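Local coordinates for NADH dehydrogenase, putative (Plasmodium falciparum, PDB 5JWC), which probably oxidises NADH and passes the electrons through a bound FAD to ubiquinone, as a type II NADH dehydrogenase, at residues S419-Y433 and N449-L461. Numbering follows the deposited sequence. Where two conformers were deposited one is given.
With FAD (flavin-adenine dinucleotide), chain C.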
ATOM      1  N   SER A 419      -6.926 -37.857   3.275  1.00 30.72           N
ATOM      2  CA  SER A 419      -5.987 -36.932   3.895  1.00 34.08           C
ATOM      3  C   SER A 419      -6.706 -35.617   4.230  1.00 33.38           C
ATOM      4  O   SER A 419      -7.708 -35.280   3.594  1.00 29.23           O
ATOM      5  CB  SER A 419      -4.807 -36.691   2.938  1.00 34.54           C
ATOM      6  OG  SER A 419      -3.679 -36.152   3.598  1.00 35.23           O
ATOM      7  N   PRO A 420      -6.199 -34.860   5.224  1.00 32.23           N
ATOM      8  CA  PRO A 420      -6.837 -33.567   5.501  1.00 30.81           C
ATOM      9  C   PRO A 420      -6.895 -32.698   4.233  1.00 28.71           C
ATOM     10  O   PRO A 420      -5.935 -32.631   3.464  1.00 27.35           O
ATOM     11  CB  PRO A 420      -5.923 -32.939   6.565  1.00 29.29           C
ATOM     12  CG  PRO A 420      -5.285 -34.163   7.256  1.00 29.00           C
ATOM     13  CD  PRO A 420      -5.103 -35.166   6.162  1.00 28.28           C
ATOM     14  N   THR A 421      -8.034 -32.057   4.017  1.00 29.64           N
ATOM     15  CA  THR A 421      -8.202 -31.153   2.882  1.00 29.79           C
ATOM     16  C   THR A 421      -7.208 -29.987   2.966  1.00 27.96           C
ATOM     17  O   THR A 421      -6.806 -29.614   4.063  1.00 26.21           O
ATOM     18  CB  THR A 421      -9.630 -30.609   2.841  1.00 30.14           C
ATOM     19  OG1 THR A 421      -9.946 -30.075   4.135  1.00 31.10           O
ATOM     20  CG2 THR A 421     -10.620 -31.739   2.535  1.00 33.10           C
ATOM     21  N   PRO A 422      -6.791 -29.435   1.811  1.00 28.91           N
ATOM     22  CA  PRO A 422      -5.807 -28.334   1.836  1.00 32.46           C
ATOM     23  C   PRO A 422      -6.440 -27.001   2.254  1.00 30.57           C
ATOM     24  O   PRO A 422      -6.768 -26.164   1.408  1.00 28.72           O
ATOM     25  CB  PRO A 422      -5.310 -28.270   0.393  1.00 32.06           C
ATOM     26  CG  PRO A 422      -6.504 -28.755  -0.430  1.00 35.10           C
ATOM     27  CD  PRO A 422      -7.169 -29.818   0.436  1.00 32.02           C
ATOM     28  N   THR A 423      -6.605 -26.813   3.557  1.00 27.37           N
ATOM     29  CA  THR A 423      -7.224 -25.608   4.097  1.00 28.46           C
ATOM     30  C   THR A 423      -6.387 -24.950   5.199  1.00 28.37           C
ATOM     31  O   THR A 423      -5.510 -25.589   5.794  1.00 25.85           O
ATOM     32  CB  THR A 423      -8.606 -25.909   4.679  1.00 27.61           C
ATOM     33  OG1 THR A 423      -8.459 -26.807   5.792  1.00 26.90           O
ATOM     34  CG2 THR A 423      -9.525 -26.543   3.607  1.00 24.82           C
ATOM     35  N   ALA A 424      -6.663 -23.678   5.465  1.00 23.27           N
ATOM     36  CA  ALA A 424      -6.008 -22.983   6.558  1.00 25.79           C
ATOM     37  C   ALA A 424      -6.383 -23.642   7.875  1.00 27.88           C
ATOM     38  O   ALA A 424      -5.543 -23.773   8.769  1.00 25.87           O
ATOM     39  CB  ALA A 424      -6.380 -21.502   6.572  1.00 23.89           C
ATOM     40  N   GLN A 425      -7.642 -24.072   7.984  1.00 28.53           N
ATOM     41  CA  GLN A 425      -8.110 -24.764   9.184  1.00 28.13           C
ATOM     42  C   GLN A 425      -7.239 -25.974   9.483  1.00 25.34           C
ATOM     43  O   GLN A 425      -6.783 -26.148  10.607  1.00 28.60           O
ATOM     44  CB  GLN A 425      -9.573 -25.208   9.046  1.00 33.69           C
ATOM     45  CG  GLN A 425     -10.570 -24.066   9.097  1.00 40.01           C
ATOM     46  CD  GLN A 425     -11.997 -24.524   8.822  1.00 40.25           C
ATOM     47  OE1 GLN A 425     -12.211 -25.505   8.116  1.00 43.91           O
ATOM     48  NE2 GLN A 425     -12.968 -23.827   9.392  1.00 39.07           N
ATOM     49  N   ASN A 426      -6.997 -26.815   8.481  1.00 25.15           N
ATOM     50  CA  ASN A 426      -6.191 -28.000   8.731  1.00 25.65           C
ATOM     51  C   ASN A 426      -4.715 -27.662   8.956  1.00 26.61           C
ATOM     52  O   ASN A 426      -4.094 -28.254   9.829  1.00 25.98           O
ATOM     53  CB  ASN A 426      -6.361 -29.032   7.602  1.00 25.57           C
ATOM     54  CG  ASN A 426      -7.732 -29.712   7.669  1.00 29.02           C
ATOM     55  OD1 ASN A 426      -8.310 -29.819   8.745  1.00 26.09           O
ATOM     56  ND2 ASN A 426      -8.256 -30.140   6.532  1.00 26.45           N
ATOM     57  N   ALA A 427      -4.159 -26.716   8.196  1.00 24.20           N
ATOM     58  CA  ALA A 427      -2.767 -26.322   8.425  1.00 26.09           C
ATOM     59  C   ALA A 427      -2.580 -25.811   9.855  1.00 24.84           C
ATOM     60  O   ALA A 427      -1.588 -26.121  10.515  1.00 25.31           O
ATOM     61  CB  ALA A 427      -2.313 -25.259   7.398  1.00 25.10           C
ATOM     62  N   LYS A 428      -3.542 -25.040  10.341  1.00 25.92           N
ATOM     63  CA  LYS A 428      -3.455 -24.522  11.702  1.00 28.20           C
ATOM     64  C   LYS A 428      -3.556 -25.637  12.742  1.00 27.81           C
ATOM     65  O   LYS A 428      -2.787 -25.672  13.714  1.00 27.53           O
ATOM     66  CB  LYS A 428      -4.545 -23.480  11.946  1.00 25.47           C
ATOM     67  CG  LYS A 428      -4.410 -22.839  13.315  1.00 32.61           C
ATOM     68  CD  LYS A 428      -5.512 -21.829  13.565  1.00 32.23           C
ATOM     69  CE  LYS A 428      -5.271 -21.039  14.853  1.00 39.46           C
ATOM     70  NZ  LYS A 428      -6.403 -20.093  15.123  1.00 38.89           N
ATOM     71  N   GLN A 429      -4.494 -26.555  12.551  1.00 27.12           N
ATOM     72  CA  GLN A 429      -4.623 -27.653  13.516  1.00 27.53           C
ATOM     73  C   GLN A 429      -3.388 -28.568  13.509  1.00 28.86           C
ATOM     74  O   GLN A 429      -2.983 -29.065  14.564  1.00 28.05           O
ATOM     75  CB  GLN A 429      -5.890 -28.478  13.243  1.00 27.55           C
ATOM     76  CG  GLN A 429      -7.187 -27.724  13.473  1.00 30.20           C
ATOM     77  CD  GLN A 429      -8.418 -28.549  13.143  1.00 33.61           C
ATOM     78  OE1 GLN A 429      -8.438 -29.762  13.333  1.00 28.11           O
ATOM     79  NE2 GLN A 429      -9.459 -27.885  12.652  1.00 32.56           N
ATOM     80  N   GLU A 430      -2.806 -28.801  12.334  1.00 25.81           N
ATOM     81  CA  GLU A 430      -1.601 -29.632  12.224  1.00 26.94           C
ATOM     82  C   GLU A 430      -0.428 -28.960  12.927  1.00 32.34           C
ATOM     83  O   GLU A 430       0.419 -29.627  13.560  1.00 31.14           O
ATOM     84  CB  GLU A 430      -1.232 -29.900  10.760  1.00 29.97           C
ATOM     85  CG  GLU A 430      -2.148 -30.873  10.022  1.00 29.12           C
ATOM     86  CD  GLU A 430      -2.034 -30.753   8.502  1.00 33.94           C
ATOM     87  OE1 GLU A 430      -1.004 -30.233   8.013  1.00 34.51           O
ATOM     88  OE2 GLU A 430      -2.979 -31.172   7.784  1.00 32.55           O
ATOM     89  N   ALA A 431      -0.349 -27.642  12.767  1.00 27.88           N
ATOM     90  CA  ALA A 431       0.702 -26.863  13.401  1.00 29.40           C
ATOM     91  C   ALA A 431       0.590 -26.933  14.915  1.00 25.99           C
ATOM     92  O   ALA A 431       1.608 -27.029  15.598  1.00 28.33           O
ATOM     93  CB  ALA A 431       0.666 -25.384  12.926  1.00 24.18           C
ATOM     94  N   TYR A 432      -0.628 -26.830  15.446  1.00 25.55           N
ATOM     95  CA  TYR A 432      -0.798 -26.870  16.885  1.00 27.99           C
ATOM     96  C   TYR A 432      -0.524 -28.285  17.415  1.00 33.12           C
ATOM     97  O   TYR A 432       0.095 -28.444  18.475  1.00 30.23           O
ATOM     98  CB  TYR A 432      -2.184 -26.367  17.300  1.00 34.01           C
ATOM     99  CG  TYR A 432      -2.266 -24.845  17.227  1.00 47.71           C
ATOM    100  CD1 TYR A 432      -1.099 -24.081  17.141  1.00 49.81           C
ATOM    101  CD2 TYR A 432      -3.488 -24.170  17.270  1.00 53.03           C
ATOM    102  CE1 TYR A 432      -1.140 -22.693  17.078  1.00 49.58           C
ATOM    103  CE2 TYR A 432      -3.539 -22.775  17.216  1.00 50.67           C
ATOM    104  CZ  TYR A 432      -2.353 -22.044  17.118  1.00 53.27           C
ATOM    105  OH  TYR A 432      -2.363 -20.656  17.055  1.00 58.48           O
ATOM    106  N   TYR A 433      -0.995 -29.293  16.683  1.00 25.91           N
ATOM    107  CA  TYR A 433      -0.747 -30.687  17.038  1.00 29.84           C
ATOM    108  C   TYR A 433       0.756 -30.944  17.131  1.00 32.85           C
ATOM    109  O   TYR A 433       1.245 -31.469  18.133  1.00 33.44           O
ATOM    110  CB  TYR A 433      -1.399 -31.641  16.015  1.00 28.00           C
ATOM    111  CG  TYR A 433      -0.794 -33.030  15.970  1.00 28.82           C
ATOM    112  CD1 TYR A 433      -1.232 -34.035  16.837  1.00 28.54           C
ATOM    113  CD2 TYR A 433       0.209 -33.338  15.060  1.00 28.20           C
ATOM    114  CE1 TYR A 433      -0.672 -35.321  16.794  1.00 29.50           C
ATOM    115  CE2 TYR A 433       0.772 -34.608  15.011  1.00 31.11           C
ATOM    116  CZ  TYR A 433       0.328 -35.594  15.877  1.00 33.60           C
ATOM    117  OH  TYR A 433       0.904 -36.852  15.816  1.00 32.47           O
ATOM    118  N   ASN A 449       4.036 -42.200  23.591  1.00 46.46           N
ATOM    119  CA  ASN A 449       2.590 -42.030  23.630  1.00 52.69           C
ATOM    120  C   ASN A 449       2.080 -40.941  22.680  1.00 46.78           C
ATOM    121  O   ASN A 449       1.052 -40.330  22.948  1.00 46.58           O
ATOM    122  CB  ASN A 449       2.118 -41.697  25.045  1.00 51.24           C
ATOM    123  CG  ASN A 449       2.342 -42.829  26.021  1.00 63.67           C
ATOM    124  OD1 ASN A 449       2.604 -43.969  25.624  1.00 63.45           O
ATOM    125  ND2 ASN A 449       2.211 -42.529  27.307  1.00 62.72           N
ATOM    126  N   ILE A 450       2.795 -40.693  21.587  1.00 41.09           N
ATOM    127  CA  ILE A 450       2.377 -39.668  20.625  1.00 41.20           C
ATOM    128  C   ILE A 450       1.189 -40.164  19.803  1.00 40.88           C
ATOM    129  O   ILE A 450       1.317 -41.132  19.047  1.00 33.71           O
ATOM    130  CB  ILE A 450       3.531 -39.276  19.670  1.00 40.59           C
ATOM    131  CG1 ILE A 450       4.698 -38.649  20.450  1.00 44.07           C
ATOM    132  CG2 ILE A 450       3.038 -38.332  18.565  1.00 38.52           C
ATOM    133  CD1 ILE A 450       5.926 -38.354  19.584  1.00 38.56           C
ATOM    134  N   PRO A 451       0.020 -39.510  19.955  1.00 38.02           N
ATOM    135  CA  PRO A 451      -1.164 -39.923  19.176  1.00 37.68           C
ATOM    136  C   PRO A 451      -1.099 -39.477  17.698  1.00 39.77           C
ATOM    137  O   PRO A 451      -0.353 -38.552  17.351  1.00 36.07           O
ATOM    138  CB  PRO A 451      -2.318 -39.233  19.902  1.00 37.56           C
ATOM    139  CG  PRO A 451      -1.691 -38.002  20.525  1.00 40.21           C
ATOM    140  CD  PRO A 451      -0.276 -38.413  20.895  1.00 37.54           C
ATOM    141  N   SER A 452      -1.877 -40.122  16.828  1.00 33.19           N
ATOM    142  CA  SER A 452      -1.876 -39.738  15.420  1.00 35.64           C
ATOM    143  C   SER A 452      -2.634 -38.419  15.234  1.00 31.37           C
ATOM    144  O   SER A 452      -3.426 -38.026  16.086  1.00 31.17           O
ATOM    145  CB  SER A 452      -2.514 -40.820  14.554  1.00 36.36           C
ATOM    146  OG  SER A 452      -3.894 -40.943  14.870  1.00 41.91           O
ATOM    147  N   PHE A 453      -2.401 -37.737  14.120  1.00 32.83           N
ATOM    148  CA  PHE A 453      -3.139 -36.508  13.873  1.00 31.05           C
ATOM    149  C   PHE A 453      -4.531 -36.775  13.300  1.00 28.48           C
ATOM    150  O   PHE A 453      -4.679 -37.453  12.286  1.00 29.46           O
ATOM    151  CB  PHE A 453      -2.390 -35.583  12.917  1.00 29.11           C
ATOM    152  CG  PHE A 453      -3.197 -34.371  12.531  1.00 29.37           C
ATOM    153  CD1 PHE A 453      -3.453 -33.375  13.468  1.00 28.73           C
ATOM    154  CD2 PHE A 453      -3.747 -34.254  11.260  1.00 28.81           C
ATOM    155  CE1 PHE A 453      -4.219 -32.258  13.131  1.00 30.76           C
ATOM    156  CE2 PHE A 453      -4.527 -33.150  10.920  1.00 29.02           C
ATOM    157  CZ  PHE A 453      -4.761 -32.154  11.854  1.00 28.07           C
ATOM    158  N   ILE A 454      -5.551 -36.237  13.963  0.56 29.80           N
ATOM    159  CA  ILE A 454      -6.918 -36.293  13.447  0.56 31.73           C
ATOM    160  C   ILE A 454      -7.535 -34.898  13.464  0.56 31.08           C
ATOM    161  O   ILE A 454      -7.684 -34.300  14.524  0.56 31.20           O
ATOM    162  CB  ILE A 454      -7.802 -37.242  14.268  0.56 32.13           C
ATOM    163  CG1 ILE A 454      -7.260 -38.661  14.194  0.56 31.60           C
ATOM    164  CG2 ILE A 454      -9.241 -37.213  13.755  0.56 32.05           C
ATOM    165  CD1 ILE A 454      -7.820 -39.541  15.265  0.56 36.21           C
ATOM    166  N   GLU A 455      -7.887 -34.380  12.293  1.00 28.90           N
ATOM    167  CA  GLU A 455      -8.399 -33.012  12.214  1.00 32.71           C
ATOM    168  C   GLU A 455      -9.869 -32.919  12.611  1.00 33.63           C
ATOM    169  O   GLU A 455     -10.593 -33.914  12.601  1.00 33.69           O
ATOM    170  CB  GLU A 455      -8.212 -32.446  10.802  1.00 31.99           C
ATOM    171  CG  GLU A 455      -9.158 -33.042   9.754  1.00 31.41           C
ATOM    172  CD  GLU A 455      -8.605 -34.319   9.113  1.00 34.75           C
ATOM    173  OE1 GLU A 455      -7.890 -35.085   9.798  1.00 32.81           O
ATOM    174  OE2 GLU A 455      -8.883 -34.553   7.916  1.00 31.96           O
ATOM    175  N   LYS A 456     -10.301 -31.715  12.965  1.00 33.33           N
ATOM    176  CA  LYS A 456     -11.692 -31.475  13.306  1.00 35.35           C
ATOM    177  C   LYS A 456     -12.310 -30.429  12.376  1.00 37.80           C
ATOM    178  O   LYS A 456     -11.836 -29.291  12.276  1.00 35.02           O
ATOM    179  CB  LYS A 456     -11.813 -31.035  14.764  1.00 38.13           C
ATOM    180  CG  LYS A 456     -13.226 -30.587  15.147  1.00 46.33           C
ATOM    181  CD  LYS A 456     -13.415 -30.468  16.659  1.00 54.24           C
ATOM    182  CE  LYS A 456     -14.781 -29.861  17.012  1.00 63.03           C
ATOM    183  NZ  LYS A 456     -15.780 -30.900  17.407  1.00 65.73           N
ATOM    184  N   TRP A 457     -13.376 -30.815  11.691  1.00 37.18           N
ATOM    185  CA  TRP A 457     -14.026 -29.871  10.794  1.00 37.06           C
ATOM    186  C   TRP A 457     -14.849 -28.849  11.586  1.00 35.96           C
ATOM    187  O   TRP A 457     -15.670 -29.213  12.427  1.00 33.16           O
ATOM    188  CB  TRP A 457     -14.911 -30.600   9.790  1.00 39.08           C
ATOM    189  CG  TRP A 457     -15.580 -29.648   8.843  1.00 39.63           C
ATOM    190  CD1 TRP A 457     -14.970 -28.750   8.006  1.00 39.10           C
ATOM    191  CD2 TRP A 457     -16.983 -29.506   8.638  1.00 39.03           C
ATOM    192  NE1 TRP A 457     -15.920 -28.044   7.298  1.00 44.16           N
ATOM    193  CE2 TRP A 457     -17.165 -28.499   7.661  1.00 43.58           C
ATOM    194  CE3 TRP A 457     -18.107 -30.130   9.179  1.00 40.52           C
ATOM    195  CZ2 TRP A 457     -18.427 -28.106   7.218  1.00 49.15           C
ATOM    196  CZ3 TRP A 457     -19.362 -29.738   8.745  1.00 45.45           C
ATOM    197  CH2 TRP A 457     -19.514 -28.737   7.772  1.00 47.26           C
ATOM    198  N   LYS A 458     -14.625 -27.570  11.318  1.00 33.42           N
ATOM    199  CA  LYS A 458     -15.300 -26.519  12.080  1.00 35.45           C
ATOM    200  C   LYS A 458     -16.340 -25.783  11.235  1.00 32.94           C
ATOM    201  O   LYS A 458     -17.058 -24.929  11.730  1.00 37.25           O
ATOM    202  CB  LYS A 458     -14.281 -25.516  12.617  1.00 40.96           C
ATOM    203  CG  LYS A 458     -13.067 -26.144  13.316  1.00 45.73           C
ATOM    204  CD  LYS A 458     -13.370 -26.462  14.765  1.00 44.84           C
ATOM    205  CE  LYS A 458     -12.136 -26.992  15.494  1.00 48.38           C
ATOM    206  NZ  LYS A 458     -10.978 -26.044  15.403  1.00 58.45           N
ATOM    207  N   GLY A 459     -16.402 -26.099   9.952  1.00 32.10           N
ATOM    208  CA  GLY A 459     -17.334 -25.425   9.073  1.00 31.44           C
ATOM    209  C   GLY A 459     -16.688 -24.438   8.117  1.00 34.04           C
ATOM    210  O   GLY A 459     -15.493 -24.141   8.208  1.00 36.47           O
ATOM    211  N   SER A 460     -17.489 -23.942   7.182  1.00 32.37           N
ATOM    212  CA  SER A 460     -17.030 -23.008   6.168  1.00 33.16           C
ATOM    213  C   SER A 460     -17.994 -21.845   6.042  1.00 36.01           C
ATOM    214  O   SER A 460     -19.196 -21.996   6.298  1.00 28.84           O
ATOM    215  CB  SER A 460     -16.893 -23.696   4.816  1.00 35.69           C
ATOM    216  OG  SER A 460     -16.135 -24.888   4.925  1.00 38.07           O
ATOM    217  N   LEU A 461     -17.454 -20.709   5.607  1.00 27.74           N
ATOM    218  CA  LEU A 461     -18.177 -19.460   5.493  1.00 31.18           C
ATOM    219  C   LEU A 461     -17.873 -18.843   4.145  1.00 31.69           C
ATOM    220  O   LEU A 461     -16.739 -18.918   3.674  1.00 30.24           O
ATOM    221  CB  LEU A 461     -17.725 -18.469   6.580  1.00 33.19           C
ATOM    222  CG  LEU A 461     -18.695 -18.085   7.672  1.00 40.23           C
ATOM    223  CD1 LEU A 461     -18.776 -19.337   8.544  1.00 45.02           C
ATOM    224  CD2 LEU A 461     -18.161 -16.927   8.480  1.00 36.41           C
TER
HETATM  225  PA  FAD C 601       0.776 -21.114   2.929  1.00 27.38           P
HETATM  226  O1A FAD C 601       0.512 -20.667   1.520  1.00 26.51           O
HETATM  227  O2A FAD C 601      -0.141 -20.518   3.936  1.00 23.19           O
HETATM  228  O5B FAD C 601       2.307 -20.818   3.330  1.00 29.22           O
HETATM  229  C5B FAD C 601       3.385 -21.301   2.562  1.00 24.53           C
HETATM  230  C4B FAD C 601       4.605 -20.500   2.986  1.00 29.97           C
HETATM  231  O4B FAD C 601       5.767 -21.103   2.454  1.00 30.34           O
HETATM  232  C3B FAD C 601       4.550 -19.067   2.447  1.00 29.18           C
HETATM  233  O3B FAD C 601       5.030 -18.194   3.447  1.00 27.79           O
HETATM  234  C2B FAD C 601       5.558 -19.080   1.319  1.00 30.83           C
HETATM  235  O2B FAD C 601       6.142 -17.809   1.154  1.00 30.48           O
HETATM  236  C1B FAD C 601       6.557 -20.088   1.875  1.00 29.62           C
HETATM  237  N9A FAD C 601       7.426 -20.722   0.880  1.00 33.78           N
HETATM  238  C8A FAD C 601       7.119 -21.080  -0.412  1.00 32.48           C
HETATM  239  N7A FAD C 601       8.224 -21.653  -0.952  1.00 33.99           N
HETATM  240  C5A FAD C 601       9.212 -21.666  -0.031  1.00 33.91           C
HETATM  241  C6A FAD C 601      10.518 -22.131  -0.074  1.00 35.28           C
HETATM  242  N6A FAD C 601      10.971 -22.762  -1.156  1.00 34.88           N
HETATM  243  N1A FAD C 601      11.304 -22.016   1.050  1.00 37.96           N
HETATM  244  C2A FAD C 601      10.795 -21.440   2.200  1.00 34.19           C
HETATM  245  N3A FAD C 601       9.493 -20.975   2.233  1.00 31.22           N
HETATM  246  C4A FAD C 601       8.722 -21.083   1.128  1.00 31.86           C
HETATM  247  N1  FAD C 601      -8.600 -22.098   3.896  1.00 27.37           N
HETATM  248  C2  FAD C 601      -9.600 -22.224   4.822  1.00 28.77           C
HETATM  249  O2  FAD C 601      -9.552 -23.137   5.638  1.00 28.75           O
HETATM  250  N3  FAD C 601     -10.653 -21.326   4.857  1.00 32.29           N
HETATM  251  C4  FAD C 601     -10.725 -20.280   3.975  1.00 33.72           C
HETATM  252  O4  FAD C 601     -11.674 -19.487   4.041  1.00 34.14           O
HETATM  253  C4X FAD C 601      -9.709 -20.132   3.039  1.00 29.83           C
HETATM  254  N5  FAD C 601      -9.735 -19.097   2.130  1.00 30.94           N
HETATM  255  C5X FAD C 601      -8.706 -18.972   1.205  1.00 29.31           C
HETATM  256  C6  FAD C 601      -8.717 -17.921   0.306  1.00 28.85           C
HETATM  257  C7  FAD C 601      -7.703 -17.771  -0.633  1.00 30.57           C
HETATM  258  C7M FAD C 601      -7.766 -16.613  -1.602  1.00 31.37           C
HETATM  259  C8  FAD C 601      -6.651 -18.677  -0.663  1.00 28.88           C
HETATM  260  C8M FAD C 601      -5.546 -18.536  -1.668  1.00 33.50           C
HETATM  261  C9  FAD C 601      -6.634 -19.737   0.246  1.00 27.00           C
HETATM  262  C9A FAD C 601      -7.654 -19.882   1.183  1.00 27.63           C
HETATM  263  N10 FAD C 601      -7.642 -20.926   2.093  1.00 26.42           N
HETATM  264  C10 FAD C 601      -8.650 -21.045   3.012  1.00 28.83           C
HETATM  265  C1' FAD C 601      -6.558 -21.964   2.071  1.00 27.03           C
HETATM  266  C2' FAD C 601      -5.342 -21.661   2.907  1.00 25.53           C
HETATM  267  O2' FAD C 601      -4.814 -20.426   2.509  1.00 26.38           O
HETATM  268  C3' FAD C 601      -4.306 -22.728   2.598  1.00 28.74           C
HETATM  269  O3' FAD C 601      -4.843 -24.018   2.785  1.00 27.64           O
HETATM  270  C4' FAD C 601      -3.140 -22.481   3.539  1.00 29.08           C
HETATM  271  O4' FAD C 601      -2.484 -21.337   3.057  1.00 28.11           O
HETATM  272  C5' FAD C 601      -2.175 -23.654   3.610  1.00 26.63           C
HETATM  273  O5' FAD C 601      -1.190 -23.328   4.569  1.00 28.60           O
HETATM  274  P   FAD C 601       0.359 -23.643   4.258  1.00 26.52           P
HETATM  275  O1P FAD C 601       1.185 -23.296   5.476  1.00 27.29           O
HETATM  276  O2P FAD C 601       0.430 -25.082   3.829  1.00 29.70           O
HETATM  277  O3P FAD C 601       0.716 -22.726   2.970  1.00 28.47           O
HETATM  278  O   HOH W   1     -10.083 -32.752   6.246  1.00 30.26           O
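Phe453 lays its CB over the centre of the Tyr433 ring, 10° off the ring normal. Its own ring turns an edge toward the same Tyr433 face, an edge-to-face pair with centroids 5.4 Å apart. On Phe453, Glu430 CG sits over one face, 3.7 Å from the ring centroid, and Pro420 CG meets the ring edge. The Glu430 carboxylate runs on past the ring: OE2 forms a salt bridge with Lys344, and OE1 accepts a hydrogen bond from the backbone N of Gly341. The Tyr433 chi1 of 158° turns the ring away from its own backbone N. The phenol reaches across Phe453 to Pro451, and Tyr433 OH donates to Pro451 O at 2.6 Å.

Gln429 clasps the backbone of Lys456 with both ends of its amide. Gln429 OE1 accepts from Lys456 N at 2.7 Å and Gln429 NE2 donates to Lys456 O at 2.8 Å, each bond lying on a lone pair of its acceptor. Both bonds are nearly straight, so the amide is fixed against a flip. One turn earlier, Gln425 NE2 donates to Gly459 O at 2.8 Å. Glu455 bends back at chi2 (-87°), which brings its carboxylate against Pro420. Its OE2 also receives a bond from a water held by Thr421 N, and pairs with Lys390. Asn426 OD1 touches Glu455 CB, while its ND2 donates to Thr421 O, in the loop before the helix.

Thr423 OG1 caps that helix by accepting from Asn426 N. The next two backbone amides face the flavin: Ala424 N donates to FAD N1 at 3.0 Å, and Gln425 N donates to FAD O2. The positive end of the helix dipole would probably stabilise negative charge on the N1-C2=O2 part of the reduced flavin. An extended segment thus packs along a helix whose N-terminus meets the flavin N1-C2=O2 edge, a feature of FAD sites in the pyridine nucleotide-disulphide oxidoreductase fold.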